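Local atomic coordinates of sulfite reductase [ferredoxin] (Mycobacterium tuberculosis, PDB entry 1ZJ8), a protein that probably catalyses the six-electron reduction of sulfite to sulfide with electrons from ferredoxin, using siroheme and a [4Fe-4S] cluster. Residues R480-M492 and E502-L514. Numbering follows the deposited sequence.
Sequences RIQIADIGFKGQM and EGFQVHLGGHLGL. With SRM (siroheme), chain E.
I481 lays its CG2 methyl over one face of the H507 imidazole, 3.6 Å from the ring centroid, while K489 CE comes to the ring's edge in its plane. K489 runs out beside Q505, bends at chi3 (51°), and donates a hydrogen bond from NZ to Q505 OE1 (3.0 Å), from above the amide plane. At its other end the amide offers NE2 to Q491 OE1 in a weak hydrogen bond, the two amide planes nearly perpendicular. K521 of strand 520-528 touches K489, Q505 and H507 on this face.

On the other face the side chains of F488 and F504 cross at about a right angle: F504 CB sits at the edge of the F488 ring. Helix 532-545 packs on F488, V506 and L508.

Paired backbone bonds, such as K489 N to Q505 O at 2.7 Å, join strands 486-494 and 500-508 as an antiparallel hairpin of the 4Fe-4S domain. Past them G509 N bonds D485 O, and G510 CA makes a CA-H...O contact with Q482 O (3.3 Å). S477 OG, in the cluster pocket, is hydrogen-bonded to Q482 OE1 and I481 N. R480 NH1 bonds D140 O and, weakly, siroheme O4C (3.1 Å); its NH2 bonds P388 O. Through I481, the apolar cover on H507 thus connects the hairpin's polar K489-Q505-Q491 row to a loop hydrogen-bonded at both cofactor pockets.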
loop_
_atom_site.group_PDB
_atom_site.type_symbol
_atom_site.label_atom_id
_atom_site.label_comp_id
_atom_site.label_asym_id
_atom_site.label_seq_id
_atom_site.Cartn_x
_atom_site.Cartn_y
_atom_site.Cartn_z
ATOM N N ARG A 480 5.448 -1.789 -5.214
ATOM C CA ARG A 480 6.502 -0.780 -5.339
ATOM C C ARG A 480 7.784 -1.269 -6.039
ATOM O O ARG A 480 8.824 -1.426 -5.417
ATOM C CB ARG A 480 6.786 -0.172 -3.944
ATOM C CG ARG A 480 5.832 1.013 -3.571
ATOM C CD ARG A 480 4.861 0.759 -2.426
ATOM N NE ARG A 480 5.516 0.885 -1.130
ATOM C CZ ARG A 480 4.898 0.832 0.048
ATOM N NH1 ARG A 480 3.576 0.671 0.143
ATOM N NH2 ARG A 480 5.625 0.943 1.150
ATOM N N ILE A 481 7.685 -1.470 -7.352
ATOM C CA ILE A 481 8.789 -1.940 -8.210
ATOM C C ILE A 481 10.022 -1.019 -8.229
ATOM O O ILE A 481 11.179 -1.463 -8.106
ATOM C CB ILE A 481 8.336 -2.013 -9.696
ATOM C CG1 ILE A 481 7.142 -2.942 -9.879
ATOM C CG2 ILE A 481 9.503 -2.482 -10.597
ATOM C CD1 ILE A 481 6.411 -2.752 -11.172
ATOM N N GLN A 482 9.757 0.269 -8.410
ATOM C CA GLN A 482 10.794 1.198 -8.823
ATOM C C GLN A 482 11.565 1.718 -7.646
ATOM O O GLN A 482 12.487 2.513 -7.822
ATOM C CB GLN A 482 10.208 2.381 -9.619
ATOM C CG GLN A 482 9.390 2.007 -10.867
ATOM C CD GLN A 482 7.942 1.718 -10.541
ATOM O OE1 GLN A 482 7.613 1.362 -9.407
ATOM N NE2 GLN A 482 7.062 1.883 -11.529
ATOM N N ILE A 483 11.204 1.288 -6.444
ATOM C CA ILE A 483 11.867 1.807 -5.253
ATOM C C ILE A 483 12.416 0.676 -4.401
ATOM O O ILE A 483 12.440 0.774 -3.179
ATOM C CB ILE A 483 10.918 2.740 -4.457
ATOM C CG1 ILE A 483 9.668 1.992 -3.983
ATOM C CG2 ILE A 483 10.512 3.924 -5.317
ATOM C CD1 ILE A 483 8.670 2.868 -3.301
ATOM N N ALA A 484 12.863 -0.390 -5.056
ATOM C CA ALA A 484 13.461 -1.538 -4.380
ATOM C C ALA A 484 14.869 -1.602 -4.851
ATOM O O ALA A 484 15.155 -1.159 -5.944
ATOM C CB ALA A 484 12.750 -2.813 -4.779
ATOM N N ASP A 485 15.755 -2.147 -4.033
ATOM C CA ASP A 485 17.090 -2.455 -4.501
ATOM C C ASP A 485 16.962 -3.455 -5.651
ATOM O O ASP A 485 17.577 -3.253 -6.692
ATOM C CB ASP A 485 17.968 -2.976 -3.363
ATOM C CG ASP A 485 18.291 -1.897 -2.330
ATOM O OD1 ASP A 485 18.283 -0.681 -2.674
ATOM O OD2 ASP A 485 18.531 -2.276 -1.159
ATOM N N ILE A 486 16.136 -4.492 -5.482
ATOM C CA ILE A 486 15.810 -5.398 -6.564
ATOM C C ILE A 486 14.292 -5.456 -6.772
ATOM O O ILE A 486 13.577 -6.086 -6.004
ATOM C CB ILE A 486 16.352 -6.801 -6.286
ATOM C CG1 ILE A 486 17.826 -6.723 -5.900
ATOM C CG2 ILE A 486 16.164 -7.698 -7.522
ATOM C CD1 ILE A 486 18.453 -8.034 -5.590
ATOM N N GLY A 487 13.803 -4.799 -7.816
ATOM C CA GLY A 487 12.377 -4.781 -8.119
ATOM C C GLY A 487 12.100 -5.690 -9.288
ATOM O O GLY A 487 12.900 -5.766 -10.217
ATOM N N PHE A 488 10.975 -6.394 -9.251
ATOM C CA PHE A 488 10.604 -7.299 -10.333
ATOM C C PHE A 488 9.248 -6.896 -10.881
ATOM O O PHE A 488 8.286 -6.782 -10.124
ATOM C CB PHE A 488 10.566 -8.743 -9.835
ATOM C CG PHE A 488 11.911 -9.295 -9.468
ATOM C CD1 PHE A 488 12.687 -9.939 -10.404
ATOM C CD2 PHE A 488 12.401 -9.180 -8.176
ATOM C CE1 PHE A 488 13.924 -10.450 -10.069
ATOM C CE2 PHE A 488 13.653 -9.698 -7.836
ATOM C CZ PHE A 488 14.405 -10.335 -8.787
ATOM N N LYS A 489 9.182 -6.664 -12.194
ATOM C CA LYS A 489 7.917 -6.340 -12.867
ATOM C C LYS A 489 7.531 -7.521 -13.726
ATOM O O LYS A 489 8.166 -7.793 -14.752
ATOM C CB LYS A 489 8.024 -5.079 -13.737
ATOM C CG LYS A 489 6.713 -4.703 -14.522
ATOM C CD LYS A 489 6.798 -3.343 -15.261
ATOM C CE LYS A 489 8.059 -3.204 -16.138
ATOM N NZ LYS A 489 8.180 -1.837 -16.731
ATOM N N GLY A 490 6.485 -8.216 -13.303
ATOM C CA GLY A 490 6.000 -9.389 -14.017
ATOM C C GLY A 490 5.428 -9.052 -15.383
ATOM O O GLY A 490 4.639 -8.102 -15.521
ATOM N N GLN A 491 5.844 -9.828 -16.385
ATOM C CA GLN A 491 5.334 -9.712 -17.747
ATOM C C GLN A 491 5.494 -11.058 -18.444
ATOM O O GLN A 491 6.146 -11.956 -17.921
ATOM C CB GLN A 491 5.998 -8.558 -18.530
ATOM C CG GLN A 491 7.468 -8.726 -18.941
ATOM C CD GLN A 491 8.053 -7.453 -19.609
ATOM O OE1 GLN A 491 9.070 -7.507 -20.311
ATOM N NE2 GLN A 491 7.399 -6.310 -19.388
ATOM N N MET A 492 4.861 -11.208 -19.603
ATOM C CA MET A 492 5.035 -12.416 -20.403
ATOM C C MET A 492 6.328 -12.302 -21.187
ATOM O O MET A 492 6.703 -11.211 -21.639
ATOM C CB MET A 492 3.852 -12.650 -21.339
ATOM C CG MET A 492 2.535 -12.948 -20.625
ATOM S SD MET A 492 2.492 -14.586 -19.875
ATOM C CE MET A 492 3.533 -14.364 -18.471
ATOM N N GLU A 502 5.737 -17.035 -18.009
ATOM C CA GLU A 502 5.757 -16.023 -16.953
ATOM C C GLU A 502 7.177 -15.752 -16.440
ATOM O O GLU A 502 7.920 -16.676 -16.108
ATOM C CB GLU A 502 4.756 -16.364 -15.820
ATOM C CG GLU A 502 5.178 -17.385 -14.728
ATOM C CD GLU A 502 4.284 -17.306 -13.468
ATOM O OE1 GLU A 502 3.072 -17.606 -13.548
ATOM O OE2 GLU A 502 4.792 -16.929 -12.391
ATOM N N GLY A 503 7.541 -14.469 -16.420
ATOM C CA GLY A 503 8.863 -14.002 -16.000
ATOM C C GLY A 503 8.813 -12.528 -15.607
ATOM O O GLY A 503 7.740 -11.935 -15.509
ATOM N N PHE A 504 9.978 -11.929 -15.379
ATOM C CA PHE A 504 10.052 -10.609 -14.757
ATOM C C PHE A 504 11.089 -9.712 -15.440
ATOM O O PHE A 504 12.157 -10.171 -15.855
ATOM C CB PHE A 504 10.372 -10.755 -13.250
ATOM C CG PHE A 504 9.328 -11.532 -12.476
ATOM C CD1 PHE A 504 9.410 -12.920 -12.355
ATOM C CD2 PHE A 504 8.252 -10.886 -11.897
ATOM C CE1 PHE A 504 8.443 -13.641 -11.670
ATOM C CE2 PHE A 504 7.291 -11.607 -11.215
ATOM C CZ PHE A 504 7.391 -12.990 -11.105
ATOM N N GLN A 505 10.733 -8.435 -15.569
ATOM C CA GLN A 505 11.664 -7.372 -15.927
ATOM C C GLN A 505 12.224 -6.845 -14.609
ATOM O O GLN A 505 11.514 -6.807 -13.609
ATOM C CB GLN A 505 10.918 -6.256 -16.699
ATOM C CG GLN A 505 11.802 -5.132 -17.342
ATOM C CD GLN A 505 10.977 -4.080 -18.171
ATOM O OE1 GLN A 505 10.825 -2.920 -17.766
ATOM N NE2 GLN A 505 10.454 -4.506 -19.326
ATOM N N VAL A 506 13.487 -6.443 -14.618
ATOM C CA VAL A 506 14.245 -6.158 -13.407
ATOM C C VAL A 506 14.571 -4.673 -13.264
ATOM O O VAL A 506 15.137 -4.065 -14.169
ATOM C CB VAL A 506 15.563 -6.963 -13.453
ATOM C CG1 VAL A 506 16.516 -6.602 -12.303
ATOM C CG2 VAL A 506 15.231 -8.456 -13.452
ATOM N N HIS A 507 14.226 -4.091 -12.120
ATOM C CA HIS A 507 14.582 -2.708 -11.822
ATOM C C HIS A 507 15.549 -2.766 -10.648
ATOM O O HIS A 507 15.266 -3.419 -9.641
ATOM C CB HIS A 507 13.345 -1.866 -11.478
ATOM C CG HIS A 507 12.335 -1.760 -12.590
ATOM N ND1 HIS A 507 12.036 -0.565 -13.218
ATOM C CD2 HIS A 507 11.535 -2.692 -13.169
ATOM C CE1 HIS A 507 11.113 -0.769 -14.143
ATOM N NE2 HIS A 507 10.791 -2.050 -14.134
ATOM N N LEU A 508 16.699 -2.119 -10.777
ATOM C CA LEU A 508 17.721 -2.205 -9.747
ATOM C C LEU A 508 18.030 -0.841 -9.137
ATOM O O LEU A 508 18.144 0.156 -9.853
ATOM C CB LEU A 508 18.982 -2.831 -10.334
ATOM C CG LEU A 508 18.854 -4.323 -10.660
ATOM C CD1 LEU A 508 19.828 -4.733 -11.750
ATOM C CD2 LEU A 508 19.086 -5.172 -9.420
ATOM N N GLY A 509 18.159 -0.796 -7.814
ATOM C CA GLY A 509 18.693 0.385 -7.123
ATOM C C GLY A 509 17.720 1.505 -6.740
ATOM O O GLY A 509 18.145 2.614 -6.433
ATOM N N GLY A 510 16.420 1.221 -6.727
ATOM C CA GLY A 510 15.422 2.207 -6.271
ATOM C C GLY A 510 15.428 2.423 -4.757
ATOM O O GLY A 510 15.776 1.521 -3.994
ATOM N N HIS A 511 15.054 3.612 -4.313
ATOM C CA HIS A 511 14.934 3.888 -2.898
ATOM C C HIS A 511 14.225 5.216 -2.659
ATOM O O HIS A 511 14.261 6.117 -3.501
ATOM C CB HIS A 511 16.315 3.948 -2.239
ATOM C CG HIS A 511 17.185 5.066 -2.727
ATOM N ND1 HIS A 511 17.955 4.970 -3.866
ATOM C CD2 HIS A 511 17.436 6.294 -2.214
ATOM C CE1 HIS A 511 18.634 6.091 -4.045
ATOM N NE2 HIS A 511 18.331 6.916 -3.058
ATOM N N LEU A 512 13.604 5.339 -1.492
ATOM C CA LEU A 512 13.081 6.611 -1.032
ATOM C C LEU A 512 14.072 7.179 -0.024
ATOM O O LEU A 512 15.218 6.736 0.037
ATOM C CB LEU A 512 11.685 6.404 -0.436
ATOM C CG LEU A 512 10.606 5.814 -1.360
ATOM C CD1 LEU A 512 9.284 5.835 -0.638
ATOM C CD2 LEU A 512 10.499 6.575 -2.677
ATOM N N GLY A 513 13.652 8.167 0.748
ATOM C CA GLY A 513 14.527 8.765 1.751
ATOM C C GLY A 513 15.522 9.721 1.127
ATOM O O GLY A 513 15.149 10.570 0.327
ATOM N N LEU A 514 16.792 9.583 1.484
ATOM C CA LEU A 514 17.831 10.481 0.959
ATOM C C LEU A 514 18.087 10.242 -0.530
ATOM O O LEU A 514 18.353 9.110 -0.947
ATOM C CB LEU A 514 19.147 10.337 1.728
ATOM C CG LEU A 514 20.222 11.355 1.334
ATOM C CD1 LEU A 514 19.658 12.796 1.209
ATOM C CD2 LEU A 514 21.375 11.296 2.355
HETATM FE FE SRM E . -3.140 -1.616 -5.904
HETATM C CHA SRM E . -5.145 -2.260 -8.595
HETATM C CHB SRM E . -3.381 -4.826 -4.976
HETATM C CHC SRM E . -1.269 -0.986 -3.317
HETATM C CHD SRM E . -1.262 0.561 -7.819
HETATM N NA SRM E . -4.232 -3.172 -6.527
HETATM C C1A SRM E . -5.094 -3.224 -7.566
HETATM C C2A SRM E . -6.005 -4.413 -7.537
HETATM C CMA SRM E . -7.323 -4.021 -6.943
HETATM C CDA SRM E . -6.112 -5.097 -8.871
HETATM C CEA SRM E . -7.337 -4.903 -9.707
HETATM O O3A SRM E . -7.607 -3.767 -10.109
HETATM O O4A SRM E . -8.075 -5.858 -9.990
HETATM C C3A SRM E . -5.244 -5.309 -6.619
HETATM C CAA SRM E . -6.091 -6.098 -5.679
HETATM C CBA SRM E . -6.359 -7.371 -6.438
HETATM C CCA SRM E . -6.499 -8.529 -5.505
HETATM O O1A SRM E . -5.730 -8.610 -4.522
HETATM O O2A SRM E . -7.402 -9.371 -5.730
HETATM C C4A SRM E . -4.247 -4.397 -5.990
HETATM N NB SRM E . -2.586 -2.687 -4.351
HETATM C C1B SRM E . -2.778 -3.974 -4.054
HETATM C C2B SRM E . -2.322 -4.388 -2.684
HETATM C CMB SRM E . -3.239 -5.354 -1.988
HETATM C CDB SRM E . -0.988 -5.040 -2.839
HETATM C CEB SRM E . -0.314 -5.559 -1.620
HETATM O O3B SRM E . -0.136 -6.781 -1.420
HETATM O O4B SRM E . 0.062 -4.724 -0.798
HETATM C C3B SRM E . -2.198 -3.021 -2.045
HETATM C CAB SRM E . -3.509 -2.584 -1.446
HETATM C CBB SRM E . -3.317 -1.590 -0.341
HETATM C CCB SRM E . -4.639 -1.008 0.070
HETATM O O1B SRM E . -5.199 -1.381 1.097
HETATM O O2B SRM E . -5.178 -0.126 -0.592
HETATM C C4B SRM E . -2.006 -2.171 -3.271
HETATM N NC SRM E . -1.538 -0.563 -5.663
HETATM C C1C SRM E . -0.991 -0.263 -4.467
HETATM C C2C SRM E . 0.132 0.548 -4.557
HETATM C CDC SRM E . 1.152 0.882 -3.521
HETATM C CEC SRM E . 0.957 2.008 -2.583
HETATM O O3C SRM E . -0.151 2.589 -2.522
HETATM O O4C SRM E . 1.947 2.321 -1.906
HETATM C C3C SRM E . 0.130 0.927 -5.866
HETATM C CAC SRM E . 1.204 1.843 -6.356
HETATM C CBC SRM E . 1.227 3.293 -5.923
HETATM C CCC SRM E . 0.222 4.069 -6.756
HETATM O O1C SRM E . -1.016 3.901 -6.586
HETATM O O2C SRM E . 0.689 4.851 -7.623
HETATM C C4C SRM E . -0.916 0.304 -6.497
HETATM N ND SRM E . -3.401 -0.731 -7.705
HETATM C C1D SRM E . -2.424 -0.049 -8.324
HETATM C C2D SRM E . -2.703 -0.004 -9.703
HETATM C CAD SRM E . -2.238 1.131 -10.598
HETATM C CBD SRM E . -3.150 2.302 -10.801
HETATM C CCD SRM E . -2.746 3.535 -11.557
HETATM O O1D SRM E . -2.678 4.600 -10.904
HETATM O O2D SRM E . -2.486 3.494 -12.790
HETATM C C3D SRM E . -3.891 -0.691 -9.886
HETATM C CDD SRM E . -4.805 -0.539 -11.072
HETATM C CED SRM E . -5.729 0.645 -11.254
HETATM O O3D SRM E . -5.958 1.428 -10.331
HETATM O O4D SRM E . -6.286 0.863 -12.339
HETATM C C4D SRM E . -4.313 -1.132 -8.642
#